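Side-chain contact in beta-microseminoprotein (Homo sapiens, PDB 3IX0), which is a disulfide-rich protein secreted by the prostate into seminal plasma that forms homodimers, binds PI16 and probably also binds immunoglobulin: residues B[54-57]-B[58-61]. Numbering follows the deposited sequence.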
loop_
_atom_site.group_PDB
_atom_site.type_symbol
_atom_site.label_atom_id
_atom_site.label_comp_id
_atom_site.label_asym_id
_atom_site.label_seq_id
_atom_site.Cartn_x
_atom_site.Cartn_y
_atom_site.Cartn_z
ATOM N N SER B 54 -0.357 10.192 -1.156
ATOM C CA SER B 54 -1.584 9.911 -1.873
ATOM C C SER B 54 -1.594 10.586 -3.261
ATOM O O SER B 54 -1.520 11.809 -3.377
ATOM C CB SER B 54 -2.784 10.372 -1.048
ATOM O OG SER B 54 -3.927 9.656 -1.441
ATOM N N THR B 55 -1.684 9.775 -4.307
ATOM C CA THR B 55 -1.663 10.260 -5.687
ATOM C C THR B 55 -3.072 10.475 -6.227
ATOM O O THR B 55 -3.848 9.535 -6.325
ATOM C CB THR B 55 -0.950 9.233 -6.604
ATOM O OG1 THR B 55 0.312 8.907 -6.039
ATOM C CG2 THR B 55 -0.744 9.781 -8.019
ATOM N N PRO B 56 -3.408 11.720 -6.585
ATOM C CA PRO B 56 -4.718 11.978 -7.192
ATOM C C PRO B 56 -4.747 11.412 -8.597
ATOM O O PRO B 56 -3.833 11.673 -9.361
ATOM C CB PRO B 56 -4.771 13.503 -7.268
ATOM C CG PRO B 56 -3.267 13.891 -7.357
ATOM C CD PRO B 56 -2.624 12.955 -6.388
ATOM N N VAL B 57 -5.795 10.672 -8.936
ATOM C CA VAL B 57 -5.878 10.012 -10.237
ATOM C C VAL B 57 -7.184 10.347 -10.956
ATOM O O VAL B 57 -7.313 10.137 -12.163
ATOM C CB VAL B 57 -5.698 8.475 -10.116
ATOM C CG1 VAL B 57 -4.264 8.138 -9.728
ATOM C CG2 VAL B 57 -6.679 7.887 -9.088
ATOM N N GLY B 58 -8.146 10.887 -10.219
ATOM C CA GLY B 58 -9.409 11.266 -10.819
ATOM C C GLY B 58 -9.672 12.756 -10.718
ATOM O O GLY B 58 -10.008 13.279 -9.654
ATOM N N TYR B 59 -9.520 13.435 -11.845
ATOM C CA TYR B 59 -9.806 14.853 -11.947
ATOM C C TYR B 59 -9.771 15.231 -13.423
ATOM O O TYR B 59 -9.405 14.415 -14.266
ATOM C CB TYR B 59 -8.772 15.670 -11.170
ATOM C CG TYR B 59 -7.342 15.392 -11.589
ATOM C CD1 TYR B 59 -6.750 16.113 -12.612
ATOM C CD2 TYR B 59 -6.584 14.401 -10.956
ATOM C CE1 TYR B 59 -5.451 15.872 -12.990
ATOM C CE2 TYR B 59 -5.276 14.151 -11.331
ATOM C CZ TYR B 59 -4.715 14.887 -12.349
ATOM O OH TYR B 59 -3.424 14.651 -12.746
ATOM N N ASP B 60 -10.135 16.475 -13.711
ATOM C CA ASP B 60 -10.167 17.014 -15.065
ATOM C C ASP B 60 -8.762 17.259 -15.604
ATOM O O ASP B 60 -8.161 18.303 -15.337
ATOM C CB ASP B 60 -10.925 18.335 -15.029
ATOM C CG ASP B 60 -11.089 18.964 -16.397
ATOM O OD1 ASP B 60 -10.364 18.610 -17.358
ATOM O OD2 ASP B 60 -11.950 19.841 -16.493
ATOM N N LYS B 61 -8.250 16.306 -16.377
ATOM C CA LYS B 61 -6.876 16.374 -16.850
ATOM C C LYS B 61 -6.686 17.423 -17.934
ATOM O O LYS B 61 -5.562 17.851 -18.194
ATOM C CB LYS B 61 -6.395 15.005 -17.329
ATOM C CG LYS B 61 -6.153 14.019 -16.186
ATOM C CD LYS B 61 -5.176 12.922 -16.582
ATOM C CE LYS B 61 -4.988 11.935 -15.448
ATOM N NZ LYS B 61 -6.298 11.578 -14.833
#
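At the Val57-Gly58 junction the extended backbone kinks: psi of Val57 is -15°, while Thr55, Pro56 and Gly58 keep strand-like values. Beyond this kink the chain turns aside into a loop, from which the side chains of Tyr59 and Lys61 reach back to Pro56 and Val57. The phenol ring meets the proline by its edge, CE2 lying 3.5 Å from Pro56 O, which sits near the ring plane. The same CE2 is 4.1 Å from Pro56 CB, an apolar touch from the pyrrolidine ring. Tyr59 reaches there because chi1 of 55° sets CG between its backbone N and carbonyl carbon. Strand 55-58 pairs antiparallel with strand 91-93 in a two-stranded sheet of the C-terminal half of this beta-microseminoprotein fold; Val57 and Gly58 both bond through their backbones to Glu91, which, with the kink, is consistent with a beta bulge. The Tyr59 side chain also touches Cys64, Arg66 and Val77, and Arg66 NH1 donates to Pro56 O, so this carbonyl has a charged donor besides its contact with the ring edge. An alanine in place of Tyr59 would remove the ring and is likely to leave a gap beside Pro56 and Val77. Exposed Lys61 bends at chi4 (44°) and offers NZ to Val57 O in a weak hydrogen bond of 3.2 Å, while its own carbonyl O accepts from Lys80 NZ.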